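Local coordinates for protein microbial serine proteinases; subtilisin (Bacillus subtilis, PDB 2GKO) that hydrolyses peptide bonds as a cold-adapted subtilisin-type serine protease, EC 3.4.21.62, of the calcium-binding subtilase family, at residues Arg212-Tyr217 with Asp297-Gly302; Asn46-Cys51 with Ala96-Tyr101; Ala151-Tyr156 with Leu182-Ala187. All coordinates share one frame; numbering follows the deposited sequence.

Contact 1: Arg212-Tyr217 with Asp297-Gly302; sequences RTAGDY and DDIASG. With CA (calcium ion), chain C; CA (calcium ion), chain D.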
# COMPACT_ATOMS: atom_id res chain seq x y z
N ARG A 212 -5.92 -15.60 -18.36
CA ARG A 212 -7.14 -16.42 -18.38
C ARG A 212 -8.21 -15.96 -17.38
O ARG A 212 -9.36 -16.40 -17.50
CB ARG A 212 -6.84 -17.92 -18.20
CG ARG A 212 -6.26 -18.32 -16.90
CD ARG A 212 -5.90 -19.78 -16.87
NE ARG A 212 -4.70 -20.07 -17.67
CZ ARG A 212 -4.31 -21.29 -18.01
NH1 ARG A 212 -3.21 -21.46 -18.71
NH2 ARG A 212 -5.02 -22.34 -17.64
N THR A 213 -7.86 -15.12 -16.41
CA THR A 213 -8.84 -14.66 -15.43
C THR A 213 -9.09 -13.17 -15.50
O THR A 213 -9.81 -12.62 -14.67
CB THR A 213 -8.42 -15.03 -14.00
OG1 THR A 213 -7.11 -14.50 -13.72
CG2 THR A 213 -8.29 -16.52 -13.80
N ALA A 214 -8.54 -12.52 -16.51
CA ALA A 214 -8.64 -11.06 -16.65
C ALA A 214 -9.89 -10.67 -17.44
O ALA A 214 -10.48 -11.49 -18.13
CB ALA A 214 -7.39 -10.52 -17.32
N GLY A 215 -10.30 -9.41 -17.32
CA GLY A 215 -11.34 -8.83 -18.16
C GLY A 215 -12.75 -9.03 -17.64
O GLY A 215 -13.70 -8.69 -18.33
N ASP A 216 -12.91 -9.56 -16.43
CA ASP A 216 -14.24 -9.88 -15.90
C ASP A 216 -14.71 -8.97 -14.74
O ASP A 216 -15.85 -9.08 -14.27
CB ASP A 216 -14.35 -11.35 -15.52
CG ASP A 216 -13.37 -11.77 -14.46
OD1 ASP A 216 -12.47 -10.97 -14.14
OD2 ASP A 216 -13.40 -12.88 -13.88
N TYR A 217 -13.83 -8.07 -14.30
CA TYR A 217 -14.12 -7.20 -13.17
C TYR A 217 -14.53 -8.00 -11.93
O TYR A 217 -15.37 -7.56 -11.13
CB TYR A 217 -15.17 -6.15 -13.54
CG TYR A 217 -14.66 -5.01 -14.41
CD1 TYR A 217 -14.93 -4.98 -15.78
CD2 TYR A 217 -13.94 -3.95 -13.87
CE1 TYR A 217 -14.50 -3.95 -16.57
CE2 TYR A 217 -13.51 -2.90 -14.66
CZ TYR A 217 -13.79 -2.91 -16.03
OH TYR A 217 -13.39 -1.87 -16.85
N ASP A 297 -10.92 -4.17 -17.75
CA ASP A 297 -10.15 -4.82 -16.70
C ASP A 297 -9.01 -5.59 -17.40
O ASP A 297 -9.28 -6.49 -18.18
CB ASP A 297 -11.08 -5.75 -15.94
CG ASP A 297 -10.37 -6.66 -14.98
OD1 ASP A 297 -10.96 -7.70 -14.67
OD2 ASP A 297 -9.23 -6.41 -14.51
N ASP A 298 -7.76 -5.21 -17.12
CA ASP A 298 -6.62 -5.82 -17.83
C ASP A 298 -5.53 -6.27 -16.86
O ASP A 298 -5.54 -5.94 -15.68
CB ASP A 298 -6.09 -4.89 -18.93
CG ASP A 298 -5.61 -3.57 -18.40
OD1 ASP A 298 -4.64 -3.59 -17.63
OD2 ASP A 298 -6.10 -2.47 -18.70
N ILE A 299 -4.59 -7.05 -17.37
CA ILE A 299 -3.58 -7.67 -16.51
C ILE A 299 -2.50 -6.68 -16.05
O ILE A 299 -1.77 -6.97 -15.10
CB ILE A 299 -2.89 -8.89 -17.18
CG1 ILE A 299 -2.14 -8.48 -18.45
CG2 ILE A 299 -3.90 -10.00 -17.44
CD1 ILE A 299 -1.38 -9.62 -19.09
N ALA A 300 -2.40 -5.54 -16.72
CA ALA A 300 -1.42 -4.52 -16.35
C ALA A 300 -1.88 -3.66 -15.19
O ALA A 300 -1.10 -3.34 -14.30
CB ALA A 300 -1.11 -3.65 -17.52
N SER A 301 -3.15 -3.30 -15.21
CA SER A 301 -3.68 -2.26 -14.34
C SER A 301 -4.91 -2.67 -13.54
O SER A 301 -5.42 -1.87 -12.77
CB SER A 301 -3.99 -1.02 -15.18
OG SER A 301 -5.00 -1.30 -16.14
N GLY A 302 -5.36 -3.92 -13.67
CA GLY A 302 -6.61 -4.36 -13.08
C GLY A 302 -7.76 -3.46 -13.53
O GLY A 302 -7.85 -3.11 -14.72
CA CA C . -10.66 -11.76 -12.79
CA CA D . -7.82 -0.92 -18.64
O HOH W 1 -12.99 -5.75 -19.01
O HOH W 2 -9.84 -9.52 -13.11
O HOH W 3 -7.57 -0.65 -16.23
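Two calcium-binding loops meet here, and Asp297 makes most of the junction: its OD1 reaches into the loop 212-217, which binds one ion through Thr213 O and Asp216 OD1, while the next residue, Asp298, binds the other. The clearest bond is from Tyr217 N to Asp297 OD1, 2.9 Å with an N-H...O angle of 149°, arriving on the anti side, somewhat out of the carboxylate plane. Gly215 N adds a weak bond to the same oxygen. CG of Asp297 stands anti to the backbone N (chi1 170°), which carries OD1 to these two amides. Separately, Asp297 CB lies over the face of the Tyr217 ring, 3.7 Å from its centroid and 1° off the ring normal, a CH-pi contact. An alanine in place of Tyr217 would keep the amide bond but would probably leave the CB of Asp297 without its aromatic lid and open a gap over that side chain.

Water 2, Val218, Gln220 and Asp223 complete the first calcium site. Water 2 donates to Asp297 OD1 at 2.6 Å, which makes Asp297 a second-shell residue of this ion. Asp298 binds the second calcium through OD2, together with Asp286, Ile287, Gly294, Gly296 and water 3, which also donates to Ser301 OG and Gly302 O. Asp298 OD1 accepts from Ser301 N, an Asx motif, and also from Ser301 OG. Farther along, Ala214 CB meets Ile299 CG2 at 3.5 Å. Water 1 links Gly215 O to Asp297 N.

The Asp216 and Asp297 carboxylates run side by side, nearly coplanar, with 3.6 Å between Asp216 OD1 and Asp297 OD1. Calcium on Asp216 OD1, and N-H groups and water 2 on Asp297 OD1, would be expected to offset their mutual repulsion.

Contact 2: Asn46-Cys51 with Ala96-Tyr101; sequences NNVEQC and ADLWAY. With CA (calcium ion), chain B.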
# COMPACT_ATOMS: atom_id res chain seq x y z
N ASN A 46 3.73 12.24 14.60
CA ASN A 46 2.45 12.52 15.20
C ASN A 46 1.37 11.50 14.88
O ASN A 46 0.32 11.48 15.53
CB ASN A 46 1.97 13.90 14.77
CG ASN A 46 1.87 14.87 15.94
OD1 ASN A 46 2.82 15.05 16.72
ND2 ASN A 46 0.73 15.51 16.05
N ASN A 47 1.60 10.68 13.84
CA ASN A 47 0.67 9.61 13.49
C ASN A 47 1.08 8.25 14.05
O ASN A 47 0.33 7.29 13.92
CB ASN A 47 0.47 9.52 11.98
CG ASN A 47 -0.45 10.60 11.47
OD1 ASN A 47 -1.30 11.08 12.22
ND2 ASN A 47 -0.32 10.97 10.20
N VAL A 48 2.23 8.18 14.69
CA VAL A 48 2.68 6.89 15.22
C VAL A 48 1.78 6.46 16.39
O VAL A 48 1.63 7.17 17.38
CB VAL A 48 4.13 6.94 15.69
CG1 VAL A 48 4.50 5.64 16.37
CG2 VAL A 48 5.06 7.20 14.51
N GLU A 49 1.20 5.27 16.27
CA GLU A 49 0.39 4.70 17.33
C GLU A 49 0.98 3.41 17.88
O GLU A 49 1.07 3.25 19.10
CB GLU A 49 -1.02 4.47 16.83
CG GLU A 49 -2.00 4.15 17.94
CD GLU A 49 -3.40 4.24 17.43
OE1 GLU A 49 -3.82 3.30 16.78
OE2 GLU A 49 -4.08 5.28 17.62
N GLN A 50 1.35 2.49 16.99
CA GLN A 50 2.01 1.24 17.34
C GLN A 50 3.35 1.11 16.66
O GLN A 50 3.56 1.67 15.57
CB GLN A 50 1.14 0.03 16.98
CG GLN A 50 -0.19 0.03 17.76
CD GLN A 50 -0.89 -1.32 17.79
OE1 GLN A 50 -2.05 -1.41 18.26
NE2 GLN A 50 -0.24 -2.34 17.28
N CYS A 51 4.27 0.43 17.32
CA CYS A 51 5.63 0.28 16.86
C CYS A 51 6.13 -1.04 17.45
O CYS A 51 6.41 -1.11 18.64
CB CYS A 51 6.48 1.47 17.31
SG CYS A 51 8.24 1.35 17.07
N ALA A 96 -4.66 9.33 9.39
CA ALA A 96 -4.62 7.92 9.79
C ALA A 96 -3.60 7.65 10.91
O ALA A 96 -2.68 8.43 11.17
CB ALA A 96 -4.37 7.03 8.59
N ASP A 97 -3.79 6.52 11.59
CA ASP A 97 -2.91 6.10 12.66
C ASP A 97 -1.93 5.09 12.08
O ASP A 97 -2.36 4.13 11.45
CB ASP A 97 -3.69 5.41 13.76
CG ASP A 97 -4.77 6.27 14.39
OD1 ASP A 97 -4.74 7.51 14.25
OD2 ASP A 97 -5.67 5.75 15.08
N LEU A 98 -0.65 5.28 12.32
CA LEU A 98 0.37 4.36 11.82
C LEU A 98 0.67 3.26 12.83
O LEU A 98 0.98 3.54 13.98
CB LEU A 98 1.68 5.11 11.51
CG LEU A 98 2.89 4.29 11.10
CD1 LEU A 98 2.58 3.49 9.81
CD2 LEU A 98 4.07 5.20 10.95
N TRP A 99 0.57 2.01 12.37
CA TRP A 99 1.07 0.85 13.11
C TRP A 99 2.27 0.35 12.33
O TRP A 99 2.12 -0.25 11.26
CB TRP A 99 0.04 -0.27 13.20
CG TRP A 99 -1.16 0.05 13.99
CD1 TRP A 99 -1.51 1.27 14.53
CD2 TRP A 99 -2.23 -0.83 14.31
NE1 TRP A 99 -2.71 1.18 15.19
CE2 TRP A 99 -3.18 -0.10 15.06
CE3 TRP A 99 -2.48 -2.18 14.04
CZ2 TRP A 99 -4.37 -0.69 15.54
CZ3 TRP A 99 -3.65 -2.76 14.52
CH2 TRP A 99 -4.56 -2.02 15.27
N ALA A 100 3.45 0.66 12.84
CA ALA A 100 4.71 0.34 12.19
C ALA A 100 5.12 -1.03 12.71
O ALA A 100 5.55 -1.15 13.86
CB ALA A 100 5.78 1.41 12.50
N TYR A 101 4.94 -2.06 11.87
CA TYR A 101 5.28 -3.44 12.22
C TYR A 101 6.51 -3.87 11.41
O TYR A 101 6.43 -4.00 10.17
CB TYR A 101 4.10 -4.37 11.92
CG TYR A 101 2.94 -4.32 12.89
CD1 TYR A 101 2.83 -3.33 13.88
CD2 TYR A 101 1.93 -5.29 12.80
CE1 TYR A 101 1.72 -3.30 14.76
CE2 TYR A 101 0.85 -5.29 13.68
CZ TYR A 101 0.74 -4.29 14.66
OH TYR A 101 -0.36 -4.32 15.48
CA CA B . -5.90 3.88 16.14
O HOH W 4 -6.62 4.89 18.07
O HOH W 5 -6.38 1.90 17.26
O HOH W 6 -7.99 3.88 15.58
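Strands 48-51 and 97-101 run parallel, 20° apart with axes 4.6 Å at closest approach, and a beta bulge shifts their register by one between the Val48-Leu98 and Gln50-Trp99 pairs. The bulge shows in Leu98 O, which accepts from both Glu49 N (2.9 Å) and Gln50 N (3.2 Å). Leu98 N to Asn47 O and Ala100 N to Gln50 O carry the pairing to either side of it.

The extra residue, Glu49, is turned toward the neighbouring strand. With CG anti to its backbone N and the chain extended, it lays its carboxylate against calcium, bound by Glu49 OE1 at 2.2 Å and Glu49 OE2 at 2.7 Å. Asp97 OD2 is a further ligand, so the ion bridges the two strands, and Glu49 OE2 and Asp97 OD2 come within 3.0 Å. Asn29 and three waters complete the shell. Trp99 NE1 donates to Glu49 OE1 at 2.9 Å and 172°, with the oxygen in the indole plane, which, with the two bonds to calcium, probably holds the carboxylate in its rotation.

Gln50 lies along one indole face: Gln50 CG is 3.7 Å from the centroid of the five-membered ring of Trp99, and the amide plane is 7° from that of the indole. Cys51 is tied to Cys65 by a disulfide.

The pair belongs to the central, mainly parallel sheet of the subtilisin-type alpha/beta fold. Strand 29-34 flanks strand 97-102 on its other edge, bonding to Asp97 and Trp99 through the backbone. Helix 112-129 covers the face bearing Gln50, Trp99 and Tyr101, while Leu98, on the other face, packs on Leu80 of helix 71-80.

Contact 3: Ala151-Tyr156 with Leu182-Ala187; sequences AVDYAY and LVNAVA. With NA (sodium ion), chain F.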
# COMPACT_ATOMS: atom_id res chain seq x y z
N ALA A 151 -2.21 -16.47 7.10
CA ALA A 151 -2.27 -15.28 7.94
C ALA A 151 -3.14 -14.21 7.28
O ALA A 151 -3.98 -13.61 7.93
CB ALA A 151 -0.88 -14.77 8.23
N VAL A 152 -2.96 -14.01 5.97
CA VAL A 152 -3.79 -13.07 5.21
C VAL A 152 -5.26 -13.43 5.30
O VAL A 152 -6.11 -12.58 5.56
CB VAL A 152 -3.33 -12.97 3.73
CG1 VAL A 152 -4.36 -12.29 2.85
CG2 VAL A 152 -1.99 -12.25 3.64
N ASP A 153 -5.56 -14.71 5.10
CA ASP A 153 -6.94 -15.16 5.16
C ASP A 153 -7.53 -14.98 6.56
O ASP A 153 -8.68 -14.57 6.70
CB ASP A 153 -7.02 -16.64 4.74
CG ASP A 153 -6.64 -16.86 3.27
OD1 ASP A 153 -6.82 -15.92 2.46
OD2 ASP A 153 -6.17 -17.96 2.87
N TYR A 154 -6.74 -15.28 7.58
CA TYR A 154 -7.12 -15.10 8.98
C TYR A 154 -7.49 -13.65 9.27
O TYR A 154 -8.55 -13.34 9.82
CB TYR A 154 -5.97 -15.56 9.85
CG TYR A 154 -6.12 -15.35 11.34
CD1 TYR A 154 -6.75 -16.30 12.14
CD2 TYR A 154 -5.57 -14.22 11.97
CE1 TYR A 154 -6.86 -16.12 13.50
CE2 TYR A 154 -5.66 -14.04 13.34
CZ TYR A 154 -6.31 -14.99 14.10
OH TYR A 154 -6.41 -14.83 15.46
N ALA A 155 -6.59 -12.75 8.89
CA ALA A 155 -6.83 -11.32 9.11
C ALA A 155 -8.02 -10.79 8.32
O ALA A 155 -8.81 -10.02 8.85
CB ALA A 155 -5.57 -10.52 8.78
N TYR A 156 -8.17 -11.21 7.07
CA TYR A 156 -9.27 -10.78 6.22
C TYR A 156 -10.60 -11.22 6.80
O TYR A 156 -11.52 -10.44 6.85
CB TYR A 156 -9.10 -11.34 4.82
CG TYR A 156 -9.96 -10.69 3.78
CD1 TYR A 156 -11.17 -11.25 3.42
CD2 TYR A 156 -9.57 -9.52 3.14
CE1 TYR A 156 -11.95 -10.68 2.44
CE2 TYR A 156 -10.35 -8.94 2.17
CZ TYR A 156 -11.54 -9.52 1.82
OH TYR A 156 -12.29 -8.93 0.83
N LEU A 182 -2.90 -13.21 -3.93
CA LEU A 182 -3.92 -13.86 -3.11
C LEU A 182 -5.29 -13.27 -3.31
O LEU A 182 -5.44 -12.07 -3.52
CB LEU A 182 -3.56 -13.77 -1.64
CG LEU A 182 -2.28 -14.45 -1.25
CD1 LEU A 182 -1.99 -14.21 0.20
CD2 LEU A 182 -2.36 -15.96 -1.58
N VAL A 183 -6.31 -14.10 -3.23
CA VAL A 183 -7.65 -13.61 -3.47
C VAL A 183 -8.09 -12.58 -2.41
O VAL A 183 -8.89 -11.70 -2.70
CB VAL A 183 -8.67 -14.79 -3.62
CG1 VAL A 183 -9.03 -15.38 -2.26
CG2 VAL A 183 -9.90 -14.31 -4.36
N ASN A 184 -7.54 -12.69 -1.20
CA ASN A 184 -7.87 -11.77 -0.10
C ASN A 184 -6.86 -10.64 0.09
O ASN A 184 -6.87 -9.99 1.13
CB ASN A 184 -8.08 -12.55 1.20
CG ASN A 184 -9.37 -13.37 1.16
OD1 ASN A 184 -10.33 -12.99 0.51
ND2 ASN A 184 -9.37 -14.51 1.86
N ALA A 185 -6.02 -10.40 -0.92
CA ALA A 185 -5.13 -9.23 -0.95
C ALA A 185 -5.40 -8.38 -2.18
O ALA A 185 -5.64 -8.90 -3.24
CB ALA A 185 -3.68 -9.66 -0.92
N VAL A 186 -5.39 -7.06 -2.03
CA VAL A 186 -5.54 -6.15 -3.15
C VAL A 186 -4.17 -5.91 -3.76
O VAL A 186 -3.33 -5.22 -3.16
CB VAL A 186 -6.16 -4.81 -2.68
CG1 VAL A 186 -6.19 -3.78 -3.79
CG2 VAL A 186 -7.53 -5.02 -2.11
N ALA A 187 -3.94 -6.46 -4.95
CA ALA A 187 -2.67 -6.28 -5.64
C ALA A 187 -2.69 -4.96 -6.38
O ALA A 187 -3.54 -4.74 -7.23
CB ALA A 187 -2.40 -7.41 -6.61
NA NA F . -4.94 -10.29 -4.93
O HOH W 7 -6.24 -15.32 -0.10
O HOH W 8 -5.69 -8.46 -6.24
O HOH W 9 -5.38 -11.52 -6.90
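Asn184 lies against the side of helix 146-157, where Tyr156 takes the flat of its amide and Asp153 its ND2. With CG anti to the carbonyl carbon (chi1 -70°), the amide is stacked over the Tyr156 ring, the planes 10° apart, with Asn184 OD1 3.4 Å from Tyr156 CE1 and set toward the rim. Asn184 CB makes a CH-pi contact with the same face, 4.0 Å from the Tyr156 ring centroid. Asn184 ND2 donates to Asp153 OD1 at 3.0 Å; the bond is moderately bent at 148° and comes from above the carboxylate plane. Amide and carboxylate planes are perpendicular. Water 7 adds a second link, donating to Asp153 OD1 at 2.7 Å and accepting from Asn184 N. Beside this polar pair, Leu182 CD1 packs against Val152 CG2 at 4.0 Å.

What positions Asn184 is a type I beta turn from Leu182 to Ala185, closed by Ala185 N to Leu182 O. Leu182 O and Ala185 O bind sodium, each at 2.3 Å, with Gly180 and two waters as further ligands. Tyr156 OH is hydrogen-bonded to Arg275, which also reaches Val183 O.

In this subtilisin-type alpha/beta fold, helix 146-157 thus packs on the sodium-binding turn that leads into strand 186-192, which pairs with strand 161-165 through Val186. Helix 112-129 lies against Ala151 and Ala155, and helix 271-283 meets Tyr156 and Val186.

All three contacts are partly buried and sit beside metal ions, but they use them differently. Contact 1, loop against loop, lies farthest out; neither of its calcium ions is bound by both segments, though a water relays one of them across. Contact 2 has the largest interface, a bulged parallel strand pair, and its calcium alone is bound directly by both segments. Contact 3, nearest the centre, sets a helix against a turn; its sodium is held mainly by backbone carbonyls of one side, and a water bridges the segments. Contacts 2 and 3 reach the same sheet, with centres 21 Å apart, and both touch helix 112-129. Contacts 1 and 2 lie on opposite sides of the chain's centre, 34 Å apart between centres.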